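Local coordinates for SidF, inhibitor of growth family, member 3 (Legionella pneumophila subsp. pneumophila, PDB 4FYE), which is a phosphoinositide phosphatase, probably removing phosphate from phosphatidylinositol phosphates, at residues R213-L217 / F507-E511; L572-K576 / F599-A604. The protein carries 1 engineered substitution. All blocks are in the same frame, centred on the assembly; numbering follows the deposited sequence.

The two contacts lie on opposite sides of the chain's centre, 48 Å apart between their centres and about 33 Å between nearest atoms. They come in series: contact 1 closes before contact 2 opens. The tie between them is the run of long helices: contact 1 uses helix 482-514, whose successor, helix 522-583, carries one side of contact 2. At 213-217 / 507-511, helix 482-514 meets the short helix 212-216, which follows strand 199-206 of the six-stranded mixed sheet. At 572-576 / 599-604, helix 522-583 packs on the next helix, 590-614. The long helices thus contact distant parts of one phosphatase domain.

Contact 1 of 2, residues R213-L217 / F507-E511; sequences RQQRL and FSYFE
Arg213 lays its guanidinium flat on the Phe507 ring, a cation-pi stack joining the first turn of the short helix 212-216 to helix 482-514, which lies in a predicted coiled coil. The planes differ by only 10°, and Arg213 CZ stands 3.5 Å from the Phe507 ring centroid, 2° off the ring normal, so the group is centred over the face. The fit extends beyond CZ: Arg213 NH1 lies 3.3 Å from Phe507 CG, while Arg213 NH2 reaches Phe507 CE2 at 3.4 Å. The chain is bent at chi3 (-65°), which helps bring the guanidinium over the ring. A salt bridge from Arg213 NE to Glu299 of helix 284-311 probably helps to hold its orientation, and the same helix supplies Leu295 and Ile296 against Phe507, so three helices converge here.

Farther along both segments, contacts become apolar. Leu217, just past the helical residues, sends CD1 obliquely to the Phe510 ring, 4.1 Å from CE1, and CD2 to Glu511 CG. Acidic and basic groups gather at the more exposed side. Arg216 is salt-bridged through NE to Glu222, yet its guanidinium also presents an edge to Glu511. That electrostatic approach falls short of a salt bridge, with Arg216 NH1 4.4 Å from Glu511 OE2.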
loop_
_atom_site.group_PDB
_atom_site.type_symbol
_atom_site.label_atom_id
_atom_site.label_comp_id
_atom_site.label_asym_id
_atom_site.label_seq_id
_atom_site.Cartn_x
_atom_site.Cartn_y
_atom_site.Cartn_z
ATOM N N ARG A 213 6.492 -15.895 16.068
ATOM C CA ARG A 213 5.366 -16.799 16.038
ATOM C C ARG A 213 5.189 -17.431 14.652
ATOM O O ARG A 213 5.088 -18.640 14.541
ATOM C CB ARG A 213 4.100 -16.062 16.423
ATOM C CG ARG A 213 2.903 -16.958 16.636
ATOM C CD ARG A 213 1.655 -16.138 16.454
ATOM N NE ARG A 213 1.586 -15.131 17.491
ATOM C CZ ARG A 213 1.167 -15.376 18.729
ATOM N NH1 ARG A 213 0.778 -16.602 19.070
ATOM N NH2 ARG A 213 1.128 -14.394 19.618
ATOM N N GLN A 214 5.159 -16.632 13.597
ATOM C CA GLN A 214 5.108 -17.194 12.238
ATOM C C GLN A 214 6.302 -18.134 11.990
ATOM O O GLN A 214 6.164 -19.215 11.442
ATOM C CB GLN A 214 5.103 -16.082 11.179
ATOM C CG GLN A 214 3.794 -15.331 11.023
ATOM C CD GLN A 214 3.981 -14.012 10.282
ATOM O OE1 GLN A 214 5.059 -13.412 10.347
ATOM N NE2 GLN A 214 2.911 -13.521 9.632
ATOM N N GLN A 215 7.474 -17.701 12.420
ATOM C CA GLN A 215 8.690 -18.415 12.158
ATOM C C GLN A 215 8.577 -19.857 12.667
ATOM O O GLN A 215 8.901 -20.783 11.924
ATOM C CB GLN A 215 9.889 -17.645 12.737
ATOM C CG GLN A 215 11.235 -17.829 12.022
ATOM C CD GLN A 215 11.208 -17.659 10.479
ATOM O OE1 GLN A 215 11.663 -16.642 9.945
ATOM N NE2 GLN A 215 10.710 -18.677 9.762
ATOM N N ARG A 216 8.065 -20.073 13.875
ATOM C CA ARG A 216 7.972 -21.441 14.385
ATOM C C ARG A 216 6.725 -22.251 13.935
ATOM O O ARG A 216 6.751 -23.483 13.980
ATOM C CB ARG A 216 8.139 -21.478 15.896
ATOM C CG ARG A 216 6.923 -20.968 16.633
ATOM C CD ARG A 216 7.084 -21.020 18.135
ATOM N NE ARG A 216 6.339 -19.937 18.770
ATOM C CZ ARG A 216 5.024 -19.956 19.010
ATOM N NH1 ARG A 216 4.262 -21.017 18.659
ATOM N NH2 ARG A 216 4.473 -18.888 19.601
ATOM N N LEU A 217 5.640 -21.586 13.516
ATOM C CA LEU A 217 4.549 -22.305 12.848
ATOM C C LEU A 217 4.908 -22.624 11.406
ATOM O O LEU A 217 4.038 -22.725 10.570
ATOM C CB LEU A 217 3.206 -21.550 12.882
ATOM C CG LEU A 217 2.575 -20.996 14.176
ATOM C CD1 LEU A 217 1.703 -19.805 13.826
ATOM C CD2 LEU A 217 1.760 -21.991 14.977
ATOM N N PHE A 507 -5.111 -17.841 18.605
ATOM C CA PHE A 507 -3.772 -18.375 18.318
ATOM C C PHE A 507 -3.728 -19.851 18.740
ATOM O O PHE A 507 -3.310 -20.710 17.953
ATOM C CB PHE A 507 -2.661 -17.607 19.055
ATOM C CG PHE A 507 -2.448 -16.200 18.597
ATOM C CD1 PHE A 507 -2.210 -15.905 17.256
ATOM C CD2 PHE A 507 -2.456 -15.163 19.523
ATOM C CE1 PHE A 507 -2.003 -14.599 16.833
ATOM C CE2 PHE A 507 -2.240 -13.847 19.128
ATOM C CZ PHE A 507 -2.002 -13.566 17.770
ATOM N N SER A 508 -4.173 -20.159 19.968
ATOM C CA SER A 508 -4.232 -21.573 20.389
ATOM C C SER A 508 -5.046 -22.386 19.389
ATOM O O SER A 508 -4.625 -23.487 18.979
ATOM C CB SER A 508 -4.778 -21.754 21.804
ATOM O OG SER A 508 -3.905 -21.182 22.757
ATOM N N TYR A 509 -6.195 -21.858 18.964
ATOM C CA TYR A 509 -6.973 -22.657 18.069
ATOM C C TYR A 509 -6.179 -22.995 16.806
ATOM O O TYR A 509 -6.248 -24.118 16.330
ATOM C CB TYR A 509 -8.307 -22.011 17.736
ATOM C CG TYR A 509 -9.003 -22.702 16.578
ATOM C CD1 TYR A 509 -8.669 -22.399 15.261
ATOM C CD2 TYR A 509 -9.975 -23.664 16.792
ATOM C CE1 TYR A 509 -9.276 -23.030 14.199
ATOM C CE2 TYR A 509 -10.598 -24.294 15.716
ATOM C CZ TYR A 509 -10.243 -23.965 14.423
ATOM O OH TYR A 509 -10.840 -24.577 13.345
ATOM N N PHE A 510 -5.425 -22.043 16.255
ATOM C CA PHE A 510 -4.657 -22.361 15.041
ATOM C C PHE A 510 -3.533 -23.379 15.277
ATOM O O PHE A 510 -3.281 -24.204 14.403
ATOM C CB PHE A 510 -4.112 -21.103 14.327
ATOM C CG PHE A 510 -3.351 -21.410 13.056
ATOM C CD1 PHE A 510 -1.966 -21.604 13.069
ATOM C CD2 PHE A 510 -4.010 -21.505 11.838
ATOM C CE1 PHE A 510 -1.254 -21.871 11.885
ATOM C CE2 PHE A 510 -3.300 -21.749 10.647
ATOM C CZ PHE A 510 -1.921 -21.953 10.679
ATOM N N GLU A 511 -2.859 -23.279 16.430
ATOM C CA GLU A 511 -1.778 -24.218 16.863
ATOM C C GLU A 511 -2.168 -25.690 16.718
ATOM O O GLU A 511 -1.357 -26.484 16.243
ATOM C CB GLU A 511 -1.302 -23.936 18.308
ATOM C CG GLU A 511 -0.268 -22.797 18.430
ATOM C CD GLU A 511 -0.051 -22.285 19.868
ATOM O OE1 GLU A 511 0.003 -23.114 20.814
ATOM O OE2 GLU A 511 0.071 -21.043 20.065
#

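Contact 2 of 2, residues L572-K576 / F599-A604; sequences LQELK and FYNSCA
Tyr600 pushes its ring from helix 590-614 against Leu572, Leu575 and Lys576 of helix 522-583, the central contact of an antiparallel helical hairpin. Its ring is met by aliphatic groups from several directions. Leu575 CD1 comes in near the ring plane, 3.9 Å from Tyr600 CD2, whereas Lys576 CB approaches obliquely at 3.8 Å from Tyr600 CE2. The backbone oxygen of Leu572 also lies in the ring plane, at the edge, 3.5 Å from Tyr600 CE2. Leu572 CD2 adjoins the same ring, but the modelled separation is too short to be trusted in detail.

The other methyl of Leu572, CD1, rests on the backbone of helix 590-614, 4.0 Å from Ala604 CA. Leu575 CD1 serves a second ring as well, touching the edge of Phe599 at CE1, 3.6 Å away. With CG anti to the backbone nitrogen (chi1 179°), Tyr600 is directed toward the partner helix although its CB does not point straight at it.

The segment axes run at 160° and approach to 10.9 Å, a spacing spanned by these large side chains. Farther out, Leu674 touches both Tyr600 and Lys576, and Asn601 bonds to the backbone of Gly673 and Tyr675, anchoring that loop to helix 590-614. Helix 467-476 covers Leu575, Phe599 and Cys603, with Leu472 and Ala469 among its contacts, while helix 438-458 brings Leu456 against Phe599 and Cys603, so the hairpin packs into a wider helical bundle.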
loop_
_atom_site.group_PDB
_atom_site.type_symbol
_atom_site.label_atom_id
_atom_site.label_comp_id
_atom_site.label_asym_id
_atom_site.label_seq_id
_atom_site.Cartn_x
_atom_site.Cartn_y
_atom_site.Cartn_z
ATOM N N LEU A 572 -11.737 28.631 5.889
ATOM C CA LEU A 572 -10.540 27.950 5.352
ATOM C C LEU A 572 -9.787 28.853 4.361
ATOM O O LEU A 572 -8.578 29.028 4.448
ATOM C CB LEU A 572 -10.968 26.678 4.654
ATOM C CG LEU A 572 -10.227 25.370 4.974
ATOM C CD1 LEU A 572 -10.685 24.299 3.993
ATOM C CD2 LEU A 572 -8.711 25.443 4.933
ATOM N N GLN A 573 -10.530 29.438 3.437
ATOM C CA GLN A 573 -10.013 30.403 2.483
ATOM C C GLN A 573 -9.382 31.692 3.149
ATOM O O GLN A 573 -8.333 32.195 2.700
ATOM C CB GLN A 573 -11.168 30.770 1.541
ATOM C CG GLN A 573 -10.782 31.591 0.327
ATOM C CD GLN A 573 -12.004 32.154 -0.383
ATOM O OE1 GLN A 573 -12.611 33.150 0.059
ATOM N NE2 GLN A 573 -12.383 31.514 -1.487
ATOM N N GLU A 574 -10.006 32.230 4.201
ATOM C CA GLU A 574 -9.388 33.352 4.947
ATOM C C GLU A 574 -8.117 32.872 5.682
ATOM O O GLU A 574 -7.103 33.597 5.725
ATOM C CB GLU A 574 -10.375 34.034 5.935
ATOM C CG GLU A 574 -11.591 34.753 5.328
ATOM C CD GLU A 574 -12.585 35.244 6.385
ATOM O OE1 GLU A 574 -12.600 34.672 7.495
ATOM O OE2 GLU A 574 -13.358 36.202 6.134
ATOM N N LEU A 575 -8.152 31.649 6.233
ATOM C CA LEU A 575 -6.943 31.093 6.839
ATOM C C LEU A 575 -5.823 31.053 5.812
ATOM O O LEU A 575 -4.706 31.481 6.101
ATOM C CB LEU A 575 -7.150 29.707 7.447
ATOM C CG LEU A 575 -6.303 29.360 8.693
ATOM C CD1 LEU A 575 -6.040 27.861 8.740
ATOM C CD2 LEU A 575 -4.981 30.095 8.778
ATOM N N LYS A 576 -6.140 30.582 4.611
ATOM C CA LYS A 576 -5.153 30.510 3.538
ATOM C C LYS A 576 -4.642 31.921 3.241
ATOM O O LYS A 576 -3.437 32.163 3.212
ATOM C CB LYS A 576 -5.757 29.854 2.273
ATOM C CG LYS A 576 -4.762 29.470 1.175
ATOM C CD LYS A 576 -5.401 29.441 -0.219
ATOM C CE LYS A 576 -4.404 28.969 -1.284
ATOM N NZ LYS A 576 -4.165 27.494 -1.251
ATOM N N PHE A 599 -1.140 22.609 10.002
ATOM C CA PHE A 599 -2.478 23.010 10.487
ATOM C C PHE A 599 -3.512 23.124 9.357
ATOM O O PHE A 599 -4.622 22.565 9.408
ATOM C CB PHE A 599 -2.432 24.337 11.273
ATOM C CG PHE A 599 -3.762 24.738 11.866
ATOM C CD1 PHE A 599 -4.713 25.409 11.101
ATOM C CD2 PHE A 599 -4.066 24.454 13.196
ATOM C CE1 PHE A 599 -5.937 25.797 11.641
ATOM C CE2 PHE A 599 -5.291 24.835 13.745
ATOM C CZ PHE A 599 -6.226 25.502 12.965
ATOM N N TYR A 600 -3.149 23.884 8.346
ATOM C CA TYR A 600 -4.037 24.113 7.244
ATOM C C TYR A 600 -4.365 22.847 6.429
ATOM O O TYR A 600 -5.486 22.684 5.929
ATOM C CB TYR A 600 -3.392 25.107 6.313
ATOM C CG TYR A 600 -4.252 25.355 5.147
ATOM C CD1 TYR A 600 -4.190 24.525 4.011
ATOM C CD2 TYR A 600 -5.203 26.367 5.190
ATOM C CE1 TYR A 600 -5.033 24.744 2.932
ATOM C CE2 TYR A 600 -6.055 26.600 4.128
ATOM C CZ TYR A 600 -5.962 25.794 3.003
ATOM O OH TYR A 600 -6.820 26.050 1.967
ATOM N N ASN A 601 -3.381 21.978 6.238
ATOM C CA ASN A 601 -3.618 20.841 5.373
ATOM C C ASN A 601 -4.540 19.827 6.030
ATOM O O ASN A 601 -5.446 19.325 5.376
ATOM C CB ASN A 601 -2.302 20.254 4.830
ATOM C CG ASN A 601 -1.767 21.053 3.648
ATOM O OD1 ASN A 601 -2.536 21.686 2.870
ATOM N ND2 ASN A 601 -0.460 21.036 3.486
ATOM N N SER A 602 -4.311 19.576 7.326
ATOM C CA SER A 602 -5.206 18.856 8.205
ATOM C C SER A 602 -6.611 19.352 8.034
ATOM O O SER A 602 -7.502 18.571 7.743
ATOM C CB SER A 602 -4.817 19.127 9.644
ATOM O OG SER A 602 -3.636 18.438 10.003
ATOM N N CYS A 603 -6.834 20.649 8.211
ATOM C CA CYS A 603 -8.175 21.174 8.037
ATOM C C CYS A 603 -8.697 20.953 6.620
ATOM O O CYS A 603 -9.860 20.560 6.431
ATOM C CB CYS A 603 -8.214 22.661 8.361
ATOM S SG CYS A 603 -7.767 22.936 10.066
ATOM N N ALA A 604 -7.839 21.174 5.621
ATOM C CA ALA A 604 -8.316 21.103 4.248
ATOM C C ALA A 604 -8.673 19.689 3.927
ATOM O O ALA A 604 -9.729 19.476 3.367
ATOM C CB ALA A 604 -7.329 21.673 3.244
#